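Local coordinates for response regulator receiver domain protein (CheY) (Rhodospirillum rubrum, PDB 3HEB) that probably acts as a phosphorylation-dependent switch of a two-component signalling pathway, as receiver domains of the CheY family do, at residues L80-P85 against S90-L95; R102-C107 against N113-K118. All blocks are in the same frame, centred on the assembly; numbering follows the deposited sequence.

Contact 1: residues L80-P85 against S90-L95; sequences LVKENP and SPVVIL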
# COMPACT_ATOMS: atom_id res chain seq x y z
N LEU A 80 12.27 1.23 -11.89
CA LEU A 80 11.84 1.15 -13.29
C LEU A 80 10.33 1.05 -13.45
O LEU A 80 9.77 1.63 -14.37
CB LEU A 80 12.49 -0.05 -13.97
CG LEU A 80 14.02 -0.05 -14.06
CD1 LEU A 80 14.47 -1.29 -14.82
CD2 LEU A 80 14.51 1.21 -14.78
N VAL A 81 9.69 0.31 -12.55
CA VAL A 81 8.24 0.11 -12.59
C VAL A 81 7.48 1.38 -12.26
O VAL A 81 6.47 1.68 -12.90
CB VAL A 81 7.80 -0.97 -11.57
CG1 VAL A 81 6.27 -1.04 -11.50
CG2 VAL A 81 8.38 -2.32 -11.95
N LYS A 82 7.98 2.12 -11.27
CA LYS A 82 7.34 3.36 -10.82
C LYS A 82 7.64 4.61 -11.63
O LYS A 82 7.08 5.67 -11.37
CB LYS A 82 7.66 3.61 -9.34
CG LYS A 82 6.96 2.66 -8.37
CD LYS A 82 5.44 2.73 -8.51
CE LYS A 82 4.75 1.68 -7.66
NZ LYS A 82 3.26 1.70 -7.83
N GLU A 83 8.53 4.48 -12.62
CA GLU A 83 8.89 5.61 -13.47
C GLU A 83 8.20 5.55 -14.83
O GLU A 83 7.88 6.57 -15.41
CB GLU A 83 10.41 5.68 -13.64
CG GLU A 83 11.09 6.65 -12.68
CD GLU A 83 12.54 6.29 -12.41
OE1 GLU A 83 13.29 6.01 -13.38
OE2 GLU A 83 12.94 6.30 -11.23
N ASN A 84 7.97 4.34 -15.33
CA ASN A 84 7.32 4.13 -16.62
C ASN A 84 5.79 4.17 -16.54
O ASN A 84 5.17 3.50 -15.72
CB ASN A 84 7.78 2.80 -17.20
CG ASN A 84 6.92 2.33 -18.37
OD1 ASN A 84 5.77 1.94 -18.19
ND2 ASN A 84 7.49 2.36 -19.58
N PRO A 85 5.15 4.97 -17.41
CA PRO A 85 3.70 5.17 -17.51
C PRO A 85 2.78 3.95 -17.47
O PRO A 85 1.71 4.01 -16.85
CB PRO A 85 3.56 5.94 -18.83
CG PRO A 85 4.80 6.78 -18.84
CD PRO A 85 5.86 5.79 -18.41
N SER A 90 0.76 0.33 -11.02
CA SER A 90 0.67 -1.00 -10.45
C SER A 90 1.21 -0.99 -9.03
O SER A 90 2.35 -0.57 -8.80
CB SER A 90 1.50 -2.00 -11.27
OG SER A 90 0.90 -2.27 -12.51
N PRO A 91 0.39 -1.42 -8.06
CA PRO A 91 0.86 -1.43 -6.68
C PRO A 91 2.03 -2.40 -6.53
O PRO A 91 2.02 -3.50 -7.08
CB PRO A 91 -0.38 -1.86 -5.88
CG PRO A 91 -1.18 -2.61 -6.87
CD PRO A 91 -1.03 -1.79 -8.13
N VAL A 92 3.04 -1.99 -5.78
CA VAL A 92 4.19 -2.84 -5.57
C VAL A 92 4.34 -3.09 -4.09
O VAL A 92 4.39 -2.16 -3.30
CB VAL A 92 5.47 -2.18 -6.10
CG1 VAL A 92 6.66 -3.11 -5.88
CG2 VAL A 92 5.32 -1.86 -7.57
N VAL A 93 4.40 -4.37 -3.72
CA VAL A 93 4.56 -4.75 -2.33
C VAL A 93 5.93 -5.38 -2.18
O VAL A 93 6.20 -6.45 -2.72
CB VAL A 93 3.45 -5.75 -1.89
CG1 VAL A 93 3.73 -6.27 -0.50
CG2 VAL A 93 2.09 -5.06 -1.90
N ILE A 94 6.81 -4.69 -1.46
CA ILE A 94 8.15 -5.22 -1.24
C ILE A 94 8.03 -6.27 -0.16
O ILE A 94 7.43 -6.04 0.88
CB ILE A 94 9.12 -4.13 -0.75
CG1 ILE A 94 9.25 -3.01 -1.78
CG2 ILE A 94 10.47 -4.76 -0.46
CD1 ILE A 94 9.81 -3.47 -3.11
N LEU A 95 8.60 -7.43 -0.42
CA LEU A 95 8.56 -8.53 0.53
C LEU A 95 9.98 -9.08 0.59
O LEU A 95 10.39 -9.93 -0.21
CB LEU A 95 7.56 -9.58 0.05
CG LEU A 95 7.29 -10.81 0.93
CD1 LEU A 95 6.88 -10.38 2.33
CD2 LEU A 95 6.19 -11.65 0.27
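Lys82, on helix 74-83, reaches across to the chain entering strand 92-96 and does two jobs with one side chain. Its CG stands beside the backbone N (chi1 -71°), and the chain bends at chi2 (-59°) and then runs extended, which brings the ammonium group to the carbonyl of Ser90. There NZ donates a hydrogen bond of 2.6 Å to Ser90 O. It approaches the carbonyl from above its plane, 46° out of it, instead of along a lone-pair direction. The same nitrogen also bonds to Arg88 O, so two carbonyls of the connecting loop share one ammonium group.

The aliphatic part of the lysine is used as well. Lys82 CE lies 3.6 Å from Val92 CG2, the lysine chain and the valine running alongside one another with opposed headings. That methyl is met from the first segment a second time, since Val81 CG1 approaches Val92 CG2 to 4.1 Å, a looser apolar touch. Val92 thus offers one branch to Val81 and Lys82 in turn, while its side chain also packs on Val63 of the neighbouring strand. The arrangement is the return leg of a beta-alpha-beta crossover, strand 61-65, helix 74-83, strand 92-96, in the doubly wound receiver fold.

Chemically, then, the apolar and charged parts of the lysine are both used: its terminal methylene CE adds to the valine packing between helix and strand, and the charge, which two carbonyl oxygens would probably help to stabilise, ties down the buried backbone that leads into the strand.

Contact 2: residues R102-C107 against N113-K118; sequences REIQRC and NVYITK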
# COMPACT_ATOMS: atom_id res chain seq x y z
N ARG A 102 16.80 2.68 6.43
CA ARG A 102 17.32 3.15 5.15
C ARG A 102 16.76 2.46 3.92
O ARG A 102 16.46 3.11 2.92
CB ARG A 102 18.85 3.06 5.15
CG ARG A 102 19.53 4.10 6.04
CD ARG A 102 21.05 4.12 5.87
NE ARG A 102 21.71 2.90 6.37
CZ ARG A 102 22.37 2.03 5.62
NH1 ARG A 102 22.49 2.22 4.31
NH2 ARG A 102 22.94 0.97 6.18
N GLU A 103 16.61 1.14 3.98
CA GLU A 103 16.08 0.38 2.85
C GLU A 103 14.58 0.60 2.71
O GLU A 103 14.08 0.81 1.61
CB GLU A 103 16.35 -1.11 3.03
CG GLU A 103 17.79 -1.48 2.78
CD GLU A 103 18.17 -1.30 1.32
OE1 GLU A 103 17.89 -2.22 0.52
OE2 GLU A 103 18.74 -0.24 0.98
N ILE A 104 13.88 0.54 3.83
CA ILE A 104 12.45 0.72 3.84
C ILE A 104 12.12 2.10 3.31
O ILE A 104 11.34 2.24 2.36
CB ILE A 104 11.91 0.54 5.28
CG1 ILE A 104 12.15 -0.91 5.73
CG2 ILE A 104 10.44 0.88 5.32
CD1 ILE A 104 11.72 -1.21 7.16
N GLN A 105 12.74 3.13 3.89
CA GLN A 105 12.50 4.50 3.47
C GLN A 105 12.83 4.72 1.99
O GLN A 105 12.13 5.47 1.29
CB GLN A 105 13.32 5.47 4.33
CG GLN A 105 13.19 5.22 5.83
CD GLN A 105 14.01 6.18 6.67
OE1 GLN A 105 15.16 6.51 6.35
NE2 GLN A 105 13.42 6.64 7.78
N ARG A 106 13.88 4.07 1.50
CA ARG A 106 14.28 4.21 0.11
C ARG A 106 13.23 3.62 -0.84
O ARG A 106 12.91 4.22 -1.88
CB ARG A 106 15.64 3.53 -0.11
CG ARG A 106 16.40 4.05 -1.32
CD ARG A 106 17.76 3.34 -1.48
NE ARG A 106 18.65 4.06 -2.40
CZ ARG A 106 19.54 4.98 -2.03
NH1 ARG A 106 19.66 5.32 -0.75
NH2 ARG A 106 20.30 5.58 -2.94
N CYS A 107 12.69 2.46 -0.49
CA CYS A 107 11.66 1.80 -1.30
C CYS A 107 10.43 2.71 -1.40
O CYS A 107 9.89 2.92 -2.48
CB CYS A 107 11.28 0.45 -0.69
SG CYS A 107 12.59 -0.82 -0.82
N ASN A 113 4.34 0.73 -2.79
CA ASN A 113 3.06 0.97 -2.13
C ASN A 113 3.07 0.46 -0.70
O ASN A 113 2.49 1.06 0.19
CB ASN A 113 1.93 0.26 -2.89
CG ASN A 113 1.68 0.86 -4.26
OD1 ASN A 113 0.75 1.65 -4.46
ND2 ASN A 113 2.53 0.48 -5.22
N VAL A 114 3.74 -0.67 -0.51
CA VAL A 114 3.84 -1.33 0.79
C VAL A 114 5.17 -2.07 0.90
O VAL A 114 5.72 -2.54 -0.09
CB VAL A 114 2.70 -2.35 0.97
CG1 VAL A 114 2.83 -3.07 2.32
CG2 VAL A 114 1.35 -1.65 0.86
N TYR A 115 5.67 -2.15 2.12
CA TYR A 115 6.91 -2.84 2.40
C TYR A 115 6.65 -3.80 3.56
O TYR A 115 6.13 -3.40 4.62
CB TYR A 115 8.01 -1.85 2.77
CG TYR A 115 9.36 -2.50 2.97
CD1 TYR A 115 10.42 -2.24 2.10
CD2 TYR A 115 9.60 -3.36 4.05
CE1 TYR A 115 11.66 -2.80 2.29
CE2 TYR A 115 10.84 -3.92 4.25
CZ TYR A 115 11.87 -3.64 3.37
OH TYR A 115 13.13 -4.18 3.57
N ILE A 116 6.99 -5.06 3.35
CA ILE A 116 6.80 -6.07 4.37
C ILE A 116 8.10 -6.82 4.58
O ILE A 116 8.64 -7.40 3.64
CB ILE A 116 5.74 -7.11 3.96
CG1 ILE A 116 4.39 -6.43 3.75
CG2 ILE A 116 5.64 -8.20 5.04
CD1 ILE A 116 3.28 -7.37 3.29
N THR A 117 8.61 -6.78 5.80
CA THR A 117 9.83 -7.51 6.12
C THR A 117 9.39 -8.95 6.36
O THR A 117 8.47 -9.20 7.16
CB THR A 117 10.51 -6.95 7.39
OG1 THR A 117 11.02 -5.64 7.14
CG2 THR A 117 11.65 -7.87 7.82
N LYS A 118 10.02 -9.89 5.67
CA LYS A 118 9.67 -11.29 5.82
C LYS A 118 9.83 -11.69 7.28
O LYS A 118 10.89 -11.50 7.86
CB LYS A 118 10.59 -12.18 4.98
CG LYS A 118 10.43 -12.03 3.48
CD LYS A 118 11.34 -13.01 2.76
CE LYS A 118 11.18 -12.88 1.26
NZ LYS A 118 12.07 -13.81 0.51
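A chi1 of -176° swings the Tyr115 ring out, opposite the backbone N, from strand 114-117 toward helix 101-109, where Ile104, its CG1 beside the backbone N (chi1 -64°), lays that methylene over one ring face. The resulting CH-pi contact is close: Ile104 CG1 is 3.7 Å from the centroid of the Tyr115 ring and only 16° off its normal, offset toward the rim near CE2 and CZ, with the isoleucine athwart the ring. Cys107 comes from another direction, its SG at the ring edge, near the plane and 3.8 Å from Tyr115 CE1, a sulfur-aromatic contact. Helix and strand run roughly antiparallel, as the closing half of the beta-alpha-beta unit formed by strand 92-96, helix 101-109 and strand 114-117 in the receiver fold. The phenol OH hydrogen-bonds to Thr98 O. An alanine in place of Tyr115 would remove the ring, and is likely to open a gap beside Ile104 CG1 and Cys107 SG and leave Thr98 O without the tyrosine hydroxyl. Thr117 OG1 is also paired with Thr98 O and with Gln140 of the second subunit, a residue that packs on both Ile104 and Tyr115.

How the contacts relate
Contacts 1 and 2 are successive instances of a helix seated on the strand that follows it, the local problem that a parallel sheet built by crossovers repeats. Contact 1 closes before contact 2 opens along the chain, and their centres lie about 13 Å apart. Strand 92-96 ends the first crossover and begins the second. Backbone hydrogen bonds pair it with strand 114-117, Ile94 N to Val114 O and Ile94 O to Ile116 N among them. The centre of contact 1 is about 8 Å from the chain centre, that of contact 2 about 12 Å. Contact 2 includes the outermost strand within the chain, where Tyr115 makes backbone hydrogen bonds to the second subunit, whereas no other chain touches contact 1.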